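Local coordinates for protein glucokinase (Leishmania braziliensis MHOM/BR/75/M2904, PDB 6EDI) that probably phosphorylates D-glucose at the expense of ATP, acting as a dimeric glucokinase of the actin-like ATPase superfamily, at residues V44-V47 / A52-G55; S116-V121 / G128-L133. All coordinates share one frame; numbering follows the deposited sequence.

Interaction 1 (V44-V47 / A52-G55)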
ATOM      1  N   VAL A  44     -17.092  16.961  -9.339  1.00 26.25           N
ATOM      2  CA  VAL A  44     -15.644  17.038  -9.320  1.00 28.46           C
ATOM      3  C   VAL A  44     -15.220  18.389  -8.781  1.00 28.43           C
ATOM      4  O   VAL A  44     -15.906  19.410  -8.968  1.00 30.46           O
ATOM      5  CB  VAL A  44     -15.009  16.812 -10.732  1.00 25.77           C
ATOM      6  CG1 VAL A  44     -15.574  15.590 -11.367  1.00 26.24           C
ATOM      7  CG2 VAL A  44     -15.228  18.013 -11.640  1.00 27.90           C
ATOM      8  N   CYS A  45     -14.083  18.388  -8.101  1.00 24.44           N
ATOM      9  CA  CYS A  45     -13.543  19.595  -7.497  1.00 27.81           C
ATOM     10  C   CYS A  45     -12.073  19.352  -7.206  1.00 28.35           C
ATOM     11  O   CYS A  45     -11.695  18.286  -6.732  1.00 28.93           O
ATOM     12  CB  CYS A  45     -14.300  19.954  -6.213  1.00 30.69           C
ATOM     13  SG  CYS A  45     -13.624  21.351  -5.266  1.00 34.23           S
ATOM     14  N   ASP A  46     -11.242  20.336  -7.522  1.00 29.29           N
ATOM     15  CA  ASP A  46      -9.827  20.252  -7.202  1.00 30.45           C
ATOM     16  C   ASP A  46      -9.387  21.612  -6.681  1.00 35.84           C
ATOM     17  O   ASP A  46      -9.849  22.651  -7.169  1.00 34.78           O
ATOM     18  CB  ASP A  46      -9.016  19.828  -8.428  1.00 31.51           C
ATOM     19  CG  ASP A  46      -7.509  19.922  -8.204  1.00 40.20           C
ATOM     20  OD1 ASP A  46      -6.938  21.004  -8.453  1.00 45.88           O
ATOM     21  OD2 ASP A  46      -6.891  18.913  -7.785  1.00 40.34           O
ATOM     22  N   VAL A  47      -8.534  21.601  -5.660  1.00 36.68           N
ATOM     23  CA  VAL A  47      -7.976  22.830  -5.107  1.00 38.75           C
ATOM     24  C   VAL A  47      -6.470  22.896  -5.374  1.00 41.53           C
ATOM     25  O   VAL A  47      -5.765  21.909  -5.196  1.00 41.42           O
ATOM     26  CB  VAL A  47      -8.232  22.917  -3.606  1.00 36.18           C
ATOM     27  CG1 VAL A  47      -7.690  24.221  -3.059  1.00 42.71           C
ATOM     28  CG2 VAL A  47      -9.715  22.838  -3.331  1.00 35.22           C
ATOM     29  N   ALA A  52     -10.088  27.028  -7.030  1.00 37.80           N
ATOM     30  CA  ALA A  52     -10.895  25.860  -6.732  1.00 38.72           C
ATOM     31  C   ALA A  52     -11.823  25.611  -7.910  1.00 39.54           C
ATOM     32  O   ALA A  52     -12.801  26.331  -8.099  1.00 38.38           O
ATOM     33  CB  ALA A  52     -11.693  26.085  -5.450  1.00 35.71           C
ATOM     34  N   ARG A  53     -11.519  24.606  -8.721  1.00 38.22           N
ATOM     35  CA  ARG A  53     -12.398  24.308  -9.840  1.00 32.10           C
ATOM     36  C   ARG A  53     -13.481  23.376  -9.337  1.00 32.84           C
ATOM     37  O   ARG A  53     -13.186  22.378  -8.694  1.00 27.88           O
ATOM     38  CB  ARG A  53     -11.611  23.700 -11.002  1.00 36.17           C
ATOM     39  CG  ARG A  53     -10.522  24.640 -11.513  1.00 33.78           C
ATOM     40  CD  ARG A  53      -9.635  24.011 -12.566  1.00 34.10           C
ATOM     41  NE  ARG A  53      -8.865  22.891 -12.035  1.00 40.95           N
ATOM     42  CZ  ARG A  53      -7.912  22.266 -12.715  1.00 44.10           C
ATOM     43  NH1 ARG A  53      -7.619  22.666 -13.948  1.00 46.24           N
ATOM     44  NH2 ARG A  53      -7.249  21.254 -12.165  1.00 42.95           N
ATOM     45  N   VAL A  54     -14.738  23.723  -9.593  1.00 31.25           N
ATOM     46  CA  VAL A  54     -15.861  22.913  -9.121  1.00 26.94           C
ATOM     47  C   VAL A  54     -16.744  22.604 -10.319  1.00 27.52           C
ATOM     48  O   VAL A  54     -17.108  23.503 -11.060  1.00 27.32           O
ATOM     49  CB  VAL A  54     -16.698  23.695  -8.095  1.00 27.61           C
ATOM     50  CG1 VAL A  54     -17.814  22.832  -7.524  1.00 29.06           C
ATOM     51  CG2 VAL A  54     -15.823  24.220  -6.993  1.00 28.26           C
ATOM     52  N   GLY A  55     -17.100  21.344 -10.526  1.00 26.51           N
ATOM     53  CA  GLY A  55     -17.954  21.039 -11.656  1.00 27.13           C
ATOM     54  C   GLY A  55     -18.504  19.626 -11.675  1.00 27.54           C
ATOM     55  O   GLY A  55     -18.692  19.005 -10.640  1.00 27.77           O
TER

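Interaction 2 (S116-V121 / G128-L133)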
ATOM      1  N   SER A 116     -10.331  16.849  -4.628  1.00 29.24           N
ATOM      2  CA  SER A 116      -8.879  16.661  -4.623  1.00 31.50           C
ATOM      3  C   SER A 116      -8.256  17.893  -3.989  1.00 30.66           C
ATOM      4  O   SER A 116      -8.503  19.017  -4.442  1.00 31.03           O
ATOM      5  CB  SER A 116      -8.347  16.508  -6.049  1.00 27.06           C
ATOM      6  OG  SER A 116      -6.942  16.303  -6.052  1.00 34.28           O
ATOM      7  N   VAL A 117      -7.465  17.684  -2.939  1.00 29.48           N
ATOM      8  CA  VAL A 117      -6.821  18.782  -2.228  1.00 32.02           C
ATOM      9  C   VAL A 117      -5.321  18.561  -2.132  1.00 34.09           C
ATOM     10  O   VAL A 117      -4.858  17.420  -2.020  1.00 33.73           O
ATOM     11  CB  VAL A 117      -7.420  18.992  -0.815  1.00 36.24           C
ATOM     12  CG1 VAL A 117      -8.862  19.426  -0.911  1.00 32.75           C
ATOM     13  CG2 VAL A 117      -7.298  17.721   0.020  1.00 33.03           C
ATOM     14  N   PRO A 118      -4.551  19.656  -2.192  1.00 35.25           N
ATOM     15  CA  PRO A 118      -3.093  19.584  -2.124  1.00 38.09           C
ATOM     16  C   PRO A 118      -2.638  19.704  -0.676  1.00 40.74           C
ATOM     17  O   PRO A 118      -2.011  20.690  -0.280  1.00 42.63           O
ATOM     18  CB  PRO A 118      -2.657  20.818  -2.913  1.00 35.06           C
ATOM     19  CG  PRO A 118      -3.739  21.838  -2.606  1.00 40.53           C
ATOM     20  CD  PRO A 118      -5.021  21.047  -2.350  1.00 35.70           C
ATOM     21  N   GLY A 119      -2.960  18.693   0.113  1.00 38.30           N
ATOM     22  CA  GLY A 119      -2.545  18.671   1.498  1.00 40.74           C
ATOM     23  C   GLY A 119      -2.884  17.312   2.048  1.00 39.06           C
ATOM     24  O   GLY A 119      -3.402  16.464   1.314  1.00 41.49           O
ATOM     25  N   PRO A 120      -2.610  17.096   3.342  1.00 40.39           N
ATOM     26  CA  PRO A 120      -2.881  15.783   3.926  1.00 39.26           C
ATOM     27  C   PRO A 120      -4.386  15.567   4.094  1.00 40.06           C
ATOM     28  O   PRO A 120      -5.130  16.537   4.295  1.00 37.45           O
ATOM     29  CB  PRO A 120      -2.179  15.859   5.285  1.00 42.97           C
ATOM     30  CG  PRO A 120      -2.223  17.309   5.649  1.00 45.33           C
ATOM     31  CD  PRO A 120      -2.109  18.063   4.340  1.00 40.51           C
ATOM     32  N   VAL A 121      -4.818  14.314   3.984  1.00 37.59           N
ATOM     33  CA  VAL A 121      -6.231  13.952   4.065  1.00 39.88           C
ATOM     34  C   VAL A 121      -6.358  12.836   5.079  1.00 33.80           C
ATOM     35  O   VAL A 121      -5.563  11.901   5.051  1.00 35.40           O
ATOM     36  CB  VAL A 121      -6.754  13.428   2.704  1.00 32.47           C
ATOM     37  CG1 VAL A 121      -8.181  12.921   2.828  1.00 30.48           C
ATOM     38  CG2 VAL A 121      -6.669  14.505   1.639  1.00 36.70           C
ATOM     39  N   GLY A 128      -6.329  17.999   6.404  1.00 48.68           N
ATOM     40  CA  GLY A 128      -5.688  18.632   7.546  1.00 44.43           C
ATOM     41  C   GLY A 128      -5.053  19.947   7.205  1.00 42.82           C
ATOM     42  O   GLY A 128      -5.302  20.462   6.117  1.00 44.89           O
ATOM     43  N   PRO A 129      -4.237  20.500   8.128  1.00 42.57           N
ATOM     44  CA  PRO A 129      -3.675  21.824   7.858  1.00 40.12           C
ATOM     45  C   PRO A 129      -2.913  21.825   6.558  1.00 41.06           C
ATOM     46  O   PRO A 129      -2.267  20.840   6.197  1.00 40.42           O
ATOM     47  CB  PRO A 129      -2.722  22.050   9.031  1.00 43.78           C
ATOM     48  CG  PRO A 129      -3.304  21.263  10.127  1.00 43.90           C
ATOM     49  CD  PRO A 129      -3.828  20.005   9.454  1.00 41.70           C
ATOM     50  N   PHE A 130      -3.049  22.927   5.840  1.00 36.72           N
ATOM     51  CA  PHE A 130      -2.309  23.165   4.624  1.00 38.86           C
ATOM     52  C   PHE A 130      -1.269  24.215   4.983  1.00 43.27           C
ATOM     53  O   PHE A 130      -1.471  24.995   5.914  1.00 42.59           O
ATOM     54  CB  PHE A 130      -3.252  23.692   3.545  1.00 39.52           C
ATOM     55  CG  PHE A 130      -4.429  22.791   3.280  1.00 36.59           C
ATOM     56  CD1 PHE A 130      -5.583  22.896   4.041  1.00 35.45           C
ATOM     57  CD2 PHE A 130      -4.384  21.852   2.258  1.00 36.31           C
ATOM     58  CE1 PHE A 130      -6.673  22.071   3.801  1.00 35.89           C
ATOM     59  CE2 PHE A 130      -5.470  21.027   2.003  1.00 35.47           C
ATOM     60  CZ  PHE A 130      -6.617  21.135   2.779  1.00 34.72           C
ATOM     61  N   ASN A 131      -0.151  24.234   4.271  1.00 42.53           N
ATOM     62  CA  ASN A 131       0.906  25.183   4.607  1.00 47.83           C
ATOM     63  C   ASN A 131       0.591  26.610   4.140  1.00 46.52           C
ATOM     64  O   ASN A 131       1.034  27.579   4.768  1.00 41.67           O
ATOM     65  CB  ASN A 131       2.261  24.716   4.058  1.00 45.81           C
ATOM     66  CG  ASN A 131       2.241  24.529   2.557  1.00 53.14           C
ATOM     67  OD1 ASN A 131       1.246  24.069   1.997  1.00 55.71           O
ATOM     68  ND2 ASN A 131       3.335  24.900   1.890  1.00 55.95           N
ATOM     69  N   ASN A 132      -0.177  26.738   3.053  1.00 46.14           N
ATOM     70  CA  ASN A 132      -0.481  28.064   2.489  1.00 42.93           C
ATOM     71  C   ASN A 132      -1.970  28.476   2.491  1.00 41.26           C
ATOM     72  O   ASN A 132      -2.341  29.539   1.979  1.00 40.82           O
ATOM     73  CB  ASN A 132       0.160  28.244   1.098  1.00 44.40           C
ATOM     74  CG  ASN A 132      -0.463  27.364   0.025  1.00 51.32           C
ATOM     75  OD1 ASN A 132      -1.618  26.954   0.125  1.00 52.33           O
ATOM     76  ND2 ASN A 132       0.305  27.083  -1.027  1.00 52.58           N
ATOM     77  N   LEU A 133      -2.817  27.628   3.059  1.00 37.50           N
ATOM     78  CA  LEU A 133      -4.226  27.949   3.206  1.00 40.47           C
ATOM     79  C   LEU A 133      -4.603  27.799   4.665  1.00 43.38           C
ATOM     80  O   LEU A 133      -3.953  27.060   5.413  1.00 41.68           O
ATOM     81  CB  LEU A 133      -5.106  27.029   2.350  1.00 38.21           C
ATOM     82  CG  LEU A 133      -4.999  27.131   0.832  1.00 35.51           C
ATOM     83  CD1 LEU A 133      -5.777  26.009   0.172  1.00 33.99           C
ATOM     84  CD2 LEU A 133      -5.530  28.473   0.387  1.00 40.82           C
TER

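Interaction 1 (V44-V47 / A52-G55)
Val44 and Gly55 are joined by two backbone hydrogen bonds, from Val44 N to Gly55 O at 2.9 Å and from Gly55 N to Val44 O at 2.8 Å. Asp46 and Arg53 form the next hydrogen-bonded pair, with Asp46 N 3.1 Å from Arg53 O and Arg53 N 3.0 Å from Asp46 O; both bonds are more bent. Between them lies the non-hydrogen-bonded pair Cys45/Val54, where Arg53 O also receives a CA-H...O contact from Cys45 CA. Cys45 carries SG opposite its backbone nitrogen (chi1 174°), which lays the sulfur against Val54 CG2 at 4.0 Å. On the other face, Val44 CG2 rests on the carbonyl group of Gly55, while the side chains of Asp46 and Arg53 run next to each other. Their charged planes are 65° apart, and Asp46 OD1 meets Arg53 NH2 only in a long salt bridge of 3.7 Å. Asp46 is held more firmly elsewhere, by a hydrogen bond between OD2 and Ser116 OG, and Arg53 makes a cation-pi contact with Tyr71. This is the first beta hairpin of the actin-like ATPase fold, its turn probably the phosphate-1 motif that faces ATP phosphates in relatives. Its strands lie between 110-117 and 67-75 in a mixed sheet; helix 399-409 packs on the Val44, Asp46 and Arg53 side, helix 84-98 on the face of Val47, Ala52 and Val54.

Interaction 2 (S116-V121 / G128-L133)
Gly128 and Pro120 are tied by one backbone hydrogen bond across the contact, Gly128 N to Pro120 O at 2.8 Å, a bent bond (140° at the hydrogen) in which the donor stands above the carbonyl plane. Next to it the ring of Pro120 leans on the 128-133 segment, with CD 3.3 Å from Pro129 O and CG close to the same oxygen. The main side-chain contribution comes from Phe130, whose ring reaches across to the bend at Val117 to Gly119. CG is placed beside its own backbone nitrogen (chi1 -56°), and the ring thereby presents the CD2-CE2 border to the opposite segment. Pro118 O lies in the ring plane at that border, 3.7 Å from CD2, and Val117 CB also comes in at the edge, 4.0 Å from CE2. Gly119 CA approaches obliquely to 3.8 Å from CD2, a closeness made possible by the missing side chain at Gly119. On one face of the ring sits Gly128 O, displaced toward the rim.

Pro118 is the centre of an inverse gamma turn, spanned by a weak bond from Gly119 N to Val117 O. This turn takes the chain from strand 110-117, in the mixed sheet that also holds strands 41-48 and 51-58, into a small antiparallel sheet, in which strand 121-122 pairs with 126-127; the Gly128-Pro120 bond lies just beyond that hairpin, at its open end. The Pro-Gly-Pro run is thus the junction between the two sheets, and the loop from Gly128 onward folds back over it before strand 137-138 begins. Ile81 also packs on Phe130, and Ile136 on Pro129.

Interaction 1 closes along the chain before interaction 2 opens, and their centres lie 14 Å apart, yet the two are directly joined because strands 41-48 and 110-117 are parallel neighbours in one sheet. Ser116 makes the connection: its N is 2.9 Å from Cys45 O and its O is 2.9 Å from Val47 N, both probable hydrogen bonds. One step further on, Val47 O packs 3.1 Å from Pro118 CD, so the end of the hairpin strand meets the turn that Phe130 edges from the other side. Ile81 touches both Val47 and Phe130. The turn joining 44-47 to 52-55 probably faces the ATP phosphates, as in relatives, while interaction 2 is packing at the end of the neighbouring strand.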